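Side-chain contacts in pyridoxine 4-oxidase (PDB 4HA6), which catalyses the FAD-dependent oxidation of pyridoxine, a vitamin B6 alcohol, as a flavoprotein oxidase of the GMC oxidoreductase family: residues A[162-167]-A[409-414]; A[323-328]-A[402-407]; A[58-63]-A[253-258]; A[73-78]-A[386-391]. All coordinates share one frame; numbering follows the deposited sequence.

Contact 1. Residues A[162-167]-A[409-414]; sequences ASLGLP and GHRDEL
Leu164 and Arg411 meet at the surface where helix 152-163 ends in a Schellman motif, with Gly165 at positive phi turning the chain away. The loop after helix 392-409 comes alongside, and its Arg411 reaches toward segment 162-167. The arginine chain leaves the backbone with CG anti to the carbonyl carbon (chi1 -68°) and then bends twice more, at chi2 and chi3, which brings the guanidinium over the Leu164 side chain. Both Leu164 methyls take part. CD1 rests 4.0 Å from Arg411 CG, along the aliphatic portion, while CD2 lies over one face of the guanidinium, 3.6 Å from Arg411 NH1. Ser163 is less certain, because it was modelled in two conformers. In the conformer described here OG bonds to the Ala160 carbonyl, one turn back, and stands 2.9 Å from Arg411 NH2, oblique to the guanidinium. Glu413 completes the group from within the loop, its own bend at chi2 carrying the carboxylate toward Arg411. The resulting salt bridge runs from Arg411 NE to Glu413 OE2, 3.3 Å, with an N-H...O angle of 149°, and the donor approaches OE2 on its syn side, 32° out of the carboxylate plane.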
# COMPACT_ATOMS: atom_id res chain seq x y z
N ALA A 162 17.48 -4.98 19.51
CA ALA A 162 18.80 -5.55 19.29
C ALA A 162 19.26 -6.38 20.49
O ALA A 162 19.90 -7.42 20.32
CB ALA A 162 19.82 -4.45 18.97
N SER A 163 18.93 -5.93 21.70
CA SER A 163 19.31 -6.66 22.90
C SER A 163 18.58 -8.00 22.97
O SER A 163 19.08 -8.96 23.57
CB SER A 163 19.02 -5.84 24.15
OG SER A 163 17.63 -5.71 24.38
N LEU A 164 17.41 -8.07 22.33
CA LEU A 164 16.60 -9.28 22.39
C LEU A 164 17.10 -10.34 21.40
O LEU A 164 16.65 -11.48 21.43
CB LEU A 164 15.13 -8.96 22.15
CG LEU A 164 14.46 -8.34 23.38
CD1 LEU A 164 13.13 -7.64 23.06
CD2 LEU A 164 14.25 -9.43 24.43
N GLY A 165 18.04 -9.97 20.54
CA GLY A 165 18.55 -10.90 19.56
C GLY A 165 18.34 -10.50 18.11
O GLY A 165 18.92 -11.11 17.22
N LEU A 166 17.51 -9.48 17.86
CA LEU A 166 17.28 -9.04 16.48
C LEU A 166 18.53 -8.43 15.86
O LEU A 166 19.15 -7.54 16.45
CB LEU A 166 16.13 -8.03 16.41
CG LEU A 166 14.72 -8.56 16.66
CD1 LEU A 166 13.76 -7.41 16.93
CD2 LEU A 166 14.24 -9.40 15.47
N PRO A 167 18.91 -8.89 14.66
CA PRO A 167 20.11 -8.34 14.01
C PRO A 167 19.91 -6.90 13.52
O PRO A 167 18.79 -6.45 13.21
CB PRO A 167 20.33 -9.29 12.82
CG PRO A 167 18.98 -9.89 12.55
CD PRO A 167 18.31 -10.00 13.89
N GLY A 409 8.73 -3.15 24.65
CA GLY A 409 8.36 -1.95 25.38
C GLY A 409 8.90 -1.83 26.80
O GLY A 409 9.17 -0.72 27.28
N HIS A 410 9.07 -2.96 27.48
CA HIS A 410 9.48 -2.95 28.88
C HIS A 410 10.97 -3.21 29.08
O HIS A 410 11.42 -3.41 30.21
CB HIS A 410 8.66 -3.96 29.69
CG HIS A 410 7.23 -3.56 29.86
ND1 HIS A 410 6.32 -3.62 28.84
CD2 HIS A 410 6.56 -3.07 30.94
CE1 HIS A 410 5.14 -3.21 29.27
NE2 HIS A 410 5.26 -2.87 30.55
N ARG A 411 11.72 -3.23 27.98
CA ARG A 411 13.17 -3.43 28.09
C ARG A 411 13.84 -2.25 28.79
O ARG A 411 13.42 -1.10 28.63
CB ARG A 411 13.79 -3.61 26.70
CG ARG A 411 13.40 -4.89 25.99
CD ARG A 411 13.99 -6.12 26.69
NE ARG A 411 15.45 -6.10 26.68
CZ ARG A 411 16.22 -7.11 27.09
NH1 ARG A 411 15.68 -8.24 27.55
NH2 ARG A 411 17.55 -7.00 27.03
N ASP A 412 14.88 -2.56 29.56
CA ASP A 412 15.75 -1.55 30.17
C ASP A 412 16.25 -0.49 29.18
O ASP A 412 16.50 0.65 29.56
CB ASP A 412 16.97 -2.22 30.79
CG ASP A 412 16.67 -2.84 32.13
OD1 ASP A 412 15.57 -2.60 32.68
OD2 ASP A 412 17.56 -3.55 32.65
N GLU A 413 16.42 -0.88 27.92
CA GLU A 413 16.88 0.05 26.88
C GLU A 413 15.91 1.20 26.64
O GLU A 413 16.27 2.21 26.03
CB GLU A 413 17.15 -0.70 25.57
CG GLU A 413 18.36 -1.63 25.62
CD GLU A 413 18.11 -2.90 26.42
OE1 GLU A 413 19.08 -3.63 26.68
OE2 GLU A 413 16.94 -3.18 26.78
N LEU A 414 14.67 1.05 27.11
CA LEU A 414 13.65 2.10 26.97
C LEU A 414 13.28 2.75 28.32
O LEU A 414 12.40 3.62 28.38
CB LEU A 414 12.39 1.54 26.29
CG LEU A 414 12.35 1.49 24.76
CD1 LEU A 414 11.25 0.55 24.30
CD2 LEU A 414 12.13 2.88 24.17

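Contact 2. Residues A[323-328]-A[402-407]; sequences DSFTAA and LEASRT
Phe325 supplies most of this contact, its ring reaching from a loop to one side of helix 392-409, where Ala404 and Thr407, three residues apart, receive it. The far end of the ring does the touching. Phe325 CZ lies 4.2 Å from the methyl CB of Ala404, an apolar approach, and the same corner of the ring comes edge-on to the Ala404 carbonyl, with CZ 4.1 Å from that O. Thr407 meets the ring obliquely, its CG2 4.0 Å from Phe325 CE2. This depends on the threonine rotamer: at chi1 -62° the hydroxyl sits beside the backbone N and the methyl branch swings round to the aromatic ring. No hydrogen bond joins the two segments. The loop is shaped from inside by Ser324, whose OG accepts from Thr326 N at 3.0 Å, an ST turn, and also from Ala327 N. Phe325 also touches Leu164 of segment 162-167. The loop links the antiparallel strands 314-320 and 333-338, and the helix lies against the same sheet: Ala404 packs on Ile333 and Val335 of strand 333-338, Ser405 on Leu358 and Phe360 of strand 355-362, and Leu402 on helix 430-440.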
# COMPACT_ATOMS: atom_id res chain seq x y z
N ASP A 323 7.59 -16.32 17.25
CA ASP A 323 7.92 -17.11 18.45
C ASP A 323 9.35 -16.93 18.97
O ASP A 323 9.77 -17.61 19.91
CB ASP A 323 7.64 -18.61 18.21
CG ASP A 323 8.42 -19.17 17.03
OD1 ASP A 323 9.23 -18.43 16.43
OD2 ASP A 323 8.22 -20.36 16.70
N SER A 324 10.08 -16.01 18.36
CA SER A 324 11.49 -15.84 18.69
C SER A 324 12.08 -14.55 18.13
O SER A 324 11.82 -14.18 16.98
CB SER A 324 12.29 -17.01 18.14
OG SER A 324 13.68 -16.71 18.14
N PHE A 325 12.89 -13.88 18.94
CA PHE A 325 13.56 -12.67 18.46
C PHE A 325 14.85 -12.99 17.70
O PHE A 325 15.40 -12.13 17.02
CB PHE A 325 13.86 -11.74 19.64
CG PHE A 325 12.64 -11.17 20.30
CD1 PHE A 325 11.94 -10.12 19.71
CD2 PHE A 325 12.19 -11.68 21.50
CE1 PHE A 325 10.82 -9.58 20.32
CE2 PHE A 325 11.08 -11.16 22.12
CZ PHE A 325 10.38 -10.10 21.53
N THR A 326 15.32 -14.24 17.79
CA THR A 326 16.60 -14.61 17.20
C THR A 326 16.45 -15.35 15.88
O THR A 326 17.40 -15.46 15.11
CB THR A 326 17.44 -15.49 18.16
OG1 THR A 326 16.62 -16.57 18.66
CG2 THR A 326 17.97 -14.65 19.32
N ALA A 327 15.26 -15.88 15.64
CA ALA A 327 15.01 -16.63 14.42
C ALA A 327 14.95 -15.72 13.19
O ALA A 327 14.46 -14.58 13.25
CB ALA A 327 13.74 -17.44 14.55
N ALA A 328 15.44 -16.24 12.06
CA ALA A 328 15.53 -15.50 10.81
C ALA A 328 14.40 -15.92 9.86
O ALA A 328 13.55 -16.75 10.22
CB ALA A 328 16.89 -15.75 10.16
N LEU A 402 1.31 -8.51 19.90
CA LEU A 402 1.12 -7.71 21.12
C LEU A 402 2.11 -8.16 22.17
O LEU A 402 2.68 -7.35 22.91
CB LEU A 402 -0.28 -7.94 21.70
CG LEU A 402 -1.02 -6.80 22.42
CD1 LEU A 402 -2.03 -7.36 23.41
CD2 LEU A 402 -0.13 -5.74 23.08
N GLU A 403 2.32 -9.47 22.27
CA GLU A 403 3.26 -9.96 23.26
C GLU A 403 4.67 -9.53 22.94
O GLU A 403 5.45 -9.24 23.85
CB GLU A 403 3.15 -11.47 23.43
CG GLU A 403 1.87 -11.86 24.12
CD GLU A 403 1.75 -13.33 24.35
OE1 GLU A 403 2.37 -14.11 23.58
OE2 GLU A 403 1.04 -13.70 25.31
N ALA A 404 5.00 -9.48 21.66
CA ALA A 404 6.35 -9.09 21.29
C ALA A 404 6.54 -7.62 21.62
O ALA A 404 7.60 -7.21 22.10
CB ALA A 404 6.61 -9.35 19.82
N SER A 405 5.49 -6.84 21.38
CA SER A 405 5.52 -5.40 21.60
C SER A 405 5.76 -5.05 23.07
O SER A 405 6.55 -4.16 23.40
CB SER A 405 4.20 -4.77 21.14
OG SER A 405 4.25 -3.37 21.27
N ARG A 406 5.03 -5.73 23.95
CA ARG A 406 5.17 -5.44 25.37
C ARG A 406 6.56 -5.86 25.88
O ARG A 406 7.16 -5.14 26.67
CB ARG A 406 4.03 -6.08 26.16
CG ARG A 406 2.66 -5.57 25.70
CD ARG A 406 1.54 -6.10 26.57
NE ARG A 406 1.58 -5.49 27.89
CZ ARG A 406 1.08 -6.04 28.99
NH1 ARG A 406 0.49 -7.23 28.92
NH2 ARG A 406 1.16 -5.41 30.15
N THR A 407 7.07 -6.99 25.39
CA THR A 407 8.42 -7.43 25.76
C THR A 407 9.44 -6.34 25.39
O THR A 407 10.24 -5.91 26.23
CB THR A 407 8.80 -8.78 25.10
OG1 THR A 407 7.90 -9.80 25.55
CG2 THR A 407 10.22 -9.20 25.47

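Contact 3. Residues A[58-63]-A[253-258]; sequences WDYRTE and ALESPA. With FAD (flavin-adenine dinucleotide), chain B.
Tyr60 and Glu255 are joined by the hydrogen bond that dominates this contact: Tyr60 OH donates to Glu255 OE2 at 2.5 Å, a short distance consistent with a strong bond to a carboxylate. The tyrosine comes to the anti lone pair of OE2, on the side away from OE1, and the carboxylate oxygen lies at the edge of the phenol ring, in its plane. A bend at chi2 of Glu255 (-64°) curls the carboxylate back to this position. OE2 also takes a hydrogen bond from a glycerol, probably a crystallisation additive, and OE1 forms a long, weak ion pair with Arg262.

Contacts over ring faces form a second group. Leu254 CD1 makes a CH-pi contact with the Tyr60 ring, 3.7 Å from its centroid and 24° off the normal. Over the Trp58 indole the visitors are oxygens: Glu255 OE2 stands above a face, offset toward the rim, 3.8 Å from CZ3, and the Tyr60 hydroxyl lies over that same ring. Strand 60-61 thus packs, through its side chains, on helix 252-262, which follows strand 246-249 of the parallel sheet in the FAD-binding, Rossmann-type part of this GMC oxidoreductase.

Cofactor contacts come from both segments. Trp58, an FAD-binding residue, turns its indole N-H edge to the adenosine ribose, NE1 lying 3.4 Å from O2B in a weak hydrogen bond; the same N-H is shared with the carbonyl of Gly78, also weakly. At the adenine, Glu255 CB comes within 3.2 Å of FAD N7A.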
# COMPACT_ATOMS: atom_id res chain seq x y z
N TRP A 58 -10.10 10.28 -0.83
CA TRP A 58 -11.37 9.60 -1.11
C TRP A 58 -12.16 9.31 0.17
O TRP A 58 -13.40 9.43 0.19
CB TRP A 58 -11.14 8.30 -1.88
CG TRP A 58 -10.65 8.46 -3.30
CD1 TRP A 58 -9.35 8.58 -3.72
CD2 TRP A 58 -11.46 8.51 -4.50
NE1 TRP A 58 -9.30 8.71 -5.10
CE2 TRP A 58 -10.58 8.68 -5.60
CE3 TRP A 58 -12.83 8.44 -4.75
CZ2 TRP A 58 -11.04 8.77 -6.92
CZ3 TRP A 58 -13.29 8.53 -6.05
CH2 TRP A 58 -12.39 8.70 -7.12
N ASP A 59 -11.45 8.91 1.22
CA ASP A 59 -12.06 8.66 2.53
C ASP A 59 -13.20 7.62 2.50
O ASP A 59 -14.34 7.94 2.84
CB ASP A 59 -12.53 9.98 3.15
CG ASP A 59 -12.84 9.85 4.62
OD1 ASP A 59 -12.21 9.01 5.29
OD2 ASP A 59 -13.71 10.60 5.11
N TYR A 60 -12.89 6.39 2.10
CA TYR A 60 -13.89 5.32 2.07
C TYR A 60 -14.21 4.86 3.48
O TYR A 60 -13.39 5.01 4.38
CB TYR A 60 -13.35 4.10 1.29
CG TYR A 60 -12.94 4.40 -0.12
CD1 TYR A 60 -13.87 4.36 -1.16
CD2 TYR A 60 -11.61 4.69 -0.43
CE1 TYR A 60 -13.50 4.63 -2.46
CE2 TYR A 60 -11.23 4.95 -1.74
CZ TYR A 60 -12.18 4.92 -2.75
OH TYR A 60 -11.83 5.18 -4.06
N ARG A 61 -15.38 4.27 3.66
CA ARG A 61 -15.78 3.75 4.96
C ARG A 61 -16.10 2.25 4.81
O ARG A 61 -16.93 1.88 3.98
CB ARG A 61 -16.99 4.53 5.47
CG ARG A 61 -17.39 4.19 6.88
CD ARG A 61 -18.77 4.74 7.19
NE ARG A 61 -19.38 4.08 8.35
CZ ARG A 61 -20.04 2.92 8.30
NH1 ARG A 61 -20.17 2.27 7.15
NH2 ARG A 61 -20.56 2.41 9.41
N THR A 62 -15.43 1.38 5.57
CA THR A 62 -15.71 -0.05 5.43
C THR A 62 -17.01 -0.40 6.16
O THR A 62 -17.48 0.36 7.01
CB THR A 62 -14.63 -0.92 6.07
OG1 THR A 62 -14.89 -1.05 7.46
CG2 THR A 62 -13.21 -0.32 5.84
N GLU A 63 -17.59 -1.56 5.83
CA GLU A 63 -18.64 -2.13 6.67
C GLU A 63 -18.15 -2.30 8.12
O GLU A 63 -16.94 -2.38 8.36
CB GLU A 63 -19.06 -3.49 6.14
CG GLU A 63 -19.66 -3.46 4.72
CD GLU A 63 -20.88 -2.55 4.63
OE1 GLU A 63 -20.75 -1.42 4.10
OE2 GLU A 63 -21.96 -2.97 5.10
N ALA A 253 -6.59 -0.46 -5.58
CA ALA A 253 -7.26 -1.64 -5.03
C ALA A 253 -8.79 -1.55 -4.96
O ALA A 253 -9.49 -2.56 -4.99
CB ALA A 253 -6.68 -1.99 -3.66
N LEU A 254 -9.32 -0.34 -4.87
CA LEU A 254 -10.77 -0.18 -4.78
C LEU A 254 -11.35 0.23 -6.10
O LEU A 254 -12.37 -0.31 -6.57
CB LEU A 254 -11.08 0.88 -3.72
CG LEU A 254 -10.74 0.40 -2.32
CD1 LEU A 254 -10.50 1.57 -1.41
CD2 LEU A 254 -11.86 -0.46 -1.80
N GLU A 255 -10.70 1.20 -6.73
CA GLU A 255 -11.30 1.81 -7.91
C GLU A 255 -11.11 1.01 -9.19
O GLU A 255 -11.92 1.12 -10.12
CB GLU A 255 -10.83 3.26 -8.04
CG GLU A 255 -11.38 4.17 -6.93
CD GLU A 255 -12.91 4.30 -6.96
OE1 GLU A 255 -13.54 3.98 -7.99
OE2 GLU A 255 -13.49 4.73 -5.94
N SER A 256 -10.06 0.20 -9.27
CA SER A 256 -9.96 -0.66 -10.44
C SER A 256 -11.10 -1.70 -10.51
O SER A 256 -11.79 -1.77 -11.53
CB SER A 256 -8.57 -1.28 -10.58
OG SER A 256 -7.63 -0.30 -10.99
N PRO A 257 -11.33 -2.47 -9.42
CA PRO A 257 -12.47 -3.40 -9.51
C PRO A 257 -13.80 -2.66 -9.70
O PRO A 257 -14.68 -3.16 -10.42
CB PRO A 257 -12.45 -4.14 -8.16
CG PRO A 257 -11.65 -3.28 -7.23
CD PRO A 257 -10.63 -2.59 -8.12
N ALA A 258 -13.96 -1.49 -9.07
CA ALA A 258 -15.22 -0.75 -9.22
C ALA A 258 -15.46 -0.37 -10.68
O ALA A 258 -16.59 -0.46 -11.17
CB ALA A 258 -15.23 0.49 -8.33
PA FAD B . -3.07 4.79 -6.00
O1A FAD B . -1.66 5.32 -5.80
O2A FAD B . -4.07 4.94 -4.88
O5B FAD B . -3.65 5.49 -7.34
C5B FAD B . -5.02 5.45 -7.75
C4B FAD B . -5.22 6.70 -8.58
O4B FAD B . -6.26 6.53 -9.56
C3B FAD B . -5.64 7.87 -7.70
O3B FAD B . -4.84 9.00 -8.11
C2B FAD B . -7.11 8.09 -8.01
O2B FAD B . -7.49 9.47 -7.87
C1B FAD B . -7.22 7.60 -9.45
N9A FAD B . -8.55 7.04 -9.84
C8A FAD B . -9.31 6.19 -9.11
N7A FAD B . -10.45 5.87 -9.79
C5A FAD B . -10.42 6.51 -10.98
C6A FAD B . -11.31 6.60 -12.17
N6A FAD B . -12.49 5.91 -12.23
N1A FAD B . -10.90 7.40 -13.21
C2A FAD B . -9.73 8.07 -13.17
N3A FAD B . -8.89 8.02 -12.11
C4A FAD B . -9.17 7.27 -11.01
N1 FAD B . 2.92 2.34 1.25
C2 FAD B . 4.22 2.18 1.56
O2 FAD B . 4.88 1.31 0.94
N3 FAD B . 4.83 2.89 2.53
C4 FAD B . 4.19 3.83 3.24
O4 FAD B . 4.76 4.47 4.16
C4X FAD B . 2.75 4.06 2.96
N5 FAD B . 2.03 4.98 3.63
C5X FAD B . 0.72 5.19 3.34
C6 FAD B . -0.02 6.14 4.04
C7 FAD B . -1.36 6.36 3.73
C7M FAD B . -2.14 7.40 4.49
C8 FAD B . -2.01 5.58 2.64
C8M FAD B . -3.46 5.82 2.31
C9 FAD B . -1.28 4.63 1.93
C9A FAD B . 0.06 4.41 2.25
N10 FAD B . 0.81 3.44 1.55
C10 FAD B . 2.15 3.25 1.88
C1' FAD B . 0.17 2.65 0.48
C2' FAD B . 0.59 3.10 -0.91
O2' FAD B . 0.53 4.53 -1.01
C3' FAD B . -0.39 2.45 -1.89
O3' FAD B . -0.43 1.04 -1.63
C4' FAD B . 0.02 2.70 -3.33
O4' FAD B . 0.11 4.12 -3.53
C5' FAD B . -0.97 2.07 -4.32
O5' FAD B . -0.79 2.68 -5.59
P FAD B . -1.80 2.33 -6.79
O1P FAD B . -1.21 2.79 -8.12
O2P FAD B . -2.28 0.91 -6.64
O3P FAD B . -3.07 3.24 -6.43

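Contact 4. Residues A[73-78]-A[386-391]; sequences HHWARG and PAYLQT. With FAD (flavin-adenine dinucleotide), chain B.
Tyr388 points its ring edge at the face of His73, a T-shaped (edge-to-face) pair with centroids 4.9 Å apart and planes at 73°. Tyr388 CE1 lies over the centre of the imidazole, 3.8 Å from His73 CG, and CD1 comes close beside it. The imidazole is held in turn by Thr68, whose OG1 is hydrogen-bonded to His73 NE2.

Trp75 and Tyr388 reach toward each other from opposite directions. The indole presents its edge to the phenol end, with Tyr388 CZ in the indole plane, while Trp75 CZ2 stands oblique to the tyrosine ring. A chi2 of only 14° turns the N-H side of the indole to Tyr388, and Trp75 NE1 donates to Tyr388 OH at 2.9 Å. The main polar partner of the hydroxyl is Asp291 OD2; the indole N-H, at an N-H...O angle of 129°, adds a weak bond. Pro386 CB sits over the centre of a Tyr388 face and also touches Trp75 CZ2, 3.7 Å away, obliquely to the indole.

Beyond Trp75, the chain of segment 73-78 runs on to the flavin. Arg77 NE bonds back to Ala76 O at 2.9 Å, and its NH2, weakly bonded to His445 O, lies 3.2 Å from FAD C8M. The Ala76 carbonyl touches the same methyl. The cluster joins the loop after strand 383-385 to strand 74-75 of the small antiparallel sheet, whose chain continues into the wall of the FAD pocket at the dimethylbenzene end of the isoalloxazine.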
# COMPACT_ATOMS: atom_id res chain seq x y z
N HIS A 73 -14.27 1.14 9.60
CA HIS A 73 -12.97 1.76 9.49
C HIS A 73 -12.94 2.79 8.36
O HIS A 73 -13.64 2.65 7.36
CB HIS A 73 -11.92 0.69 9.21
CG HIS A 73 -11.78 -0.31 10.32
ND1 HIS A 73 -10.70 -0.34 11.17
CD2 HIS A 73 -12.59 -1.33 10.70
CE1 HIS A 73 -10.85 -1.32 12.04
NE2 HIS A 73 -11.99 -1.95 11.77
N HIS A 74 -12.11 3.81 8.51
CA HIS A 74 -11.96 4.81 7.46
C HIS A 74 -10.73 4.49 6.63
O HIS A 74 -9.66 4.27 7.19
CB HIS A 74 -11.88 6.21 8.07
CG HIS A 74 -13.21 6.82 8.33
ND1 HIS A 74 -13.74 7.84 7.55
CD2 HIS A 74 -14.15 6.56 9.27
CE1 HIS A 74 -14.93 8.17 8.00
NE2 HIS A 74 -15.21 7.41 9.05
N TRP A 75 -10.88 4.45 5.31
CA TRP A 75 -9.77 4.14 4.41
C TRP A 75 -9.38 5.35 3.55
O TRP A 75 -10.00 5.61 2.52
CB TRP A 75 -10.12 2.96 3.50
CG TRP A 75 -9.95 1.59 4.16
CD1 TRP A 75 -9.80 1.33 5.50
CD2 TRP A 75 -9.89 0.32 3.49
NE1 TRP A 75 -9.66 -0.03 5.70
CE2 TRP A 75 -9.71 -0.67 4.49
CE3 TRP A 75 -9.96 -0.08 2.15
CZ2 TRP A 75 -9.62 -2.04 4.18
CZ3 TRP A 75 -9.87 -1.43 1.85
CH2 TRP A 75 -9.70 -2.40 2.86
N ALA A 76 -8.35 6.07 3.97
CA ALA A 76 -7.84 7.21 3.21
C ALA A 76 -7.25 6.76 1.88
O ALA A 76 -6.54 5.77 1.84
CB ALA A 76 -6.78 7.97 4.03
N ARG A 77 -7.55 7.48 0.81
CA ARG A 77 -6.96 7.17 -0.49
C ARG A 77 -6.68 8.45 -1.29
O ARG A 77 -7.49 9.38 -1.29
CB ARG A 77 -7.89 6.25 -1.30
CG ARG A 77 -7.89 4.78 -0.85
CD ARG A 77 -6.58 4.07 -1.24
NE ARG A 77 -5.74 3.78 -0.07
CZ ARG A 77 -4.55 3.18 -0.15
NH1 ARG A 77 -4.06 2.82 -1.33
NH2 ARG A 77 -3.85 2.94 0.95
N GLY A 78 -5.53 8.50 -1.96
CA GLY A 78 -5.18 9.65 -2.78
C GLY A 78 -6.12 9.88 -3.96
O GLY A 78 -6.39 8.95 -4.73
N PRO A 386 -13.28 -5.76 4.59
CA PRO A 386 -11.92 -6.30 4.66
C PRO A 386 -11.86 -7.63 5.43
O PRO A 386 -10.81 -8.26 5.37
CB PRO A 386 -11.13 -5.21 5.41
CG PRO A 386 -12.17 -4.40 6.13
CD PRO A 386 -13.39 -4.45 5.26
N ALA A 387 -12.93 -8.02 6.13
CA ALA A 387 -12.95 -9.26 6.94
C ALA A 387 -11.81 -9.31 7.94
O ALA A 387 -11.15 -10.34 8.11
CB ALA A 387 -12.92 -10.50 6.05
N TYR A 388 -11.58 -8.19 8.62
CA TYR A 388 -10.45 -8.09 9.54
C TYR A 388 -10.56 -9.14 10.65
O TYR A 388 -11.65 -9.37 11.20
CB TYR A 388 -10.38 -6.70 10.17
CG TYR A 388 -9.86 -5.57 9.30
CD1 TYR A 388 -10.43 -4.30 9.40
CD2 TYR A 388 -8.77 -5.73 8.44
CE1 TYR A 388 -9.96 -3.24 8.66
CE2 TYR A 388 -8.29 -4.65 7.67
CZ TYR A 388 -8.90 -3.41 7.79
OH TYR A 388 -8.48 -2.31 7.08
N LEU A 389 -9.43 -9.76 10.99
CA LEU A 389 -9.34 -10.72 12.09
C LEU A 389 -10.38 -11.85 12.04
O LEU A 389 -10.92 -12.23 13.08
CB LEU A 389 -9.45 -10.00 13.44
CG LEU A 389 -8.16 -9.46 14.08
CD1 LEU A 389 -7.01 -9.33 13.07
CD2 LEU A 389 -8.42 -8.13 14.79
N GLN A 390 -10.64 -12.40 10.86
CA GLN A 390 -11.70 -13.42 10.78
C GLN A 390 -11.17 -14.85 10.93
O GLN A 390 -11.93 -15.79 11.17
CB GLN A 390 -12.51 -13.25 9.49
CG GLN A 390 -14.02 -13.48 9.66
CD GLN A 390 -14.69 -12.47 10.61
OE1 GLN A 390 -15.07 -11.38 10.19
NE2 GLN A 390 -14.82 -12.84 11.88
N THR A 391 -9.86 -15.03 10.81
CA THR A 391 -9.28 -16.35 10.91
C THR A 391 -8.66 -16.55 12.29
O THR A 391 -8.27 -15.58 12.96
CB THR A 391 -8.21 -16.58 9.82
OG1 THR A 391 -7.14 -15.63 9.98
CG2 THR A 391 -8.84 -16.43 8.44
PA FAD B . -3.07 4.79 -6.00
O1A FAD B . -1.66 5.32 -5.80
O2A FAD B . -4.07 4.94 -4.88
O5B FAD B . -3.65 5.49 -7.34
C5B FAD B . -5.02 5.45 -7.75
C4B FAD B . -5.22 6.70 -8.58
O4B FAD B . -6.26 6.53 -9.56
C3B FAD B . -5.64 7.87 -7.70
O3B FAD B . -4.84 9.00 -8.11
C2B FAD B . -7.11 8.09 -8.01
O2B FAD B . -7.49 9.47 -7.87
C1B FAD B . -7.22 7.60 -9.45
N9A FAD B . -8.55 7.04 -9.84
C8A FAD B . -9.31 6.19 -9.11
N7A FAD B . -10.45 5.87 -9.79
C5A FAD B . -10.42 6.51 -10.98
C6A FAD B . -11.31 6.60 -12.17
N6A FAD B . -12.49 5.91 -12.23
N1A FAD B . -10.90 7.40 -13.21
C2A FAD B . -9.73 8.07 -13.17
N3A FAD B . -8.89 8.02 -12.11
C4A FAD B . -9.17 7.27 -11.01
N1 FAD B . 2.92 2.34 1.25
C2 FAD B . 4.22 2.18 1.56
O2 FAD B . 4.88 1.31 0.94
N3 FAD B . 4.83 2.89 2.53
C4 FAD B . 4.19 3.83 3.24
O4 FAD B . 4.76 4.47 4.16
C4X FAD B . 2.75 4.06 2.96
N5 FAD B . 2.03 4.98 3.63
C5X FAD B . 0.72 5.19 3.34
C6 FAD B . -0.02 6.14 4.04
C7 FAD B . -1.36 6.36 3.73
C7M FAD B . -2.14 7.40 4.49
C8 FAD B . -2.01 5.58 2.64
C8M FAD B . -3.46 5.82 2.31
C9 FAD B . -1.28 4.63 1.93
C9A FAD B . 0.06 4.41 2.25
N10 FAD B . 0.81 3.44 1.55
C10 FAD B . 2.15 3.25 1.88
C1' FAD B . 0.17 2.65 0.48
C2' FAD B . 0.59 3.10 -0.91
O2' FAD B . 0.53 4.53 -1.01
C3' FAD B . -0.39 2.45 -1.89
O3' FAD B . -0.43 1.04 -1.63
C4' FAD B . 0.02 2.70 -3.33
O4' FAD B . 0.11 4.12 -3.53
C5' FAD B . -0.97 2.07 -4.32
O5' FAD B . -0.79 2.68 -5.59
P FAD B . -1.80 2.33 -6.79
O1P FAD B . -1.21 2.79 -8.12
O2P FAD B . -2.28 0.91 -6.64
O3P FAD B . -3.07 3.24 -6.43

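Overall arrangement
From the N terminus, segments 58-63 and 73-78 come first and pair as the small antiparallel sheet, opening contacts 3 and 4; segment 162-167 then opens contact 1. Contact 3 closes first, at 253-258, so it crosses both contact 4 and contact 1. Segment 323-328 opens contact 2 only afterwards, in series with contact 3. Contact 4 closes at 386-391, crossing contacts 1 and 2, and contact 2 closes at 402-407, nested within the loop that contact 1 completes at 409-414. Two clusters result: contacts 3 and 4, both touching FAD, and contacts 1 and 2, which tie the C-terminal part of helix 392-409 and the loop after it to loop 323-328 and the end of helix 152-163.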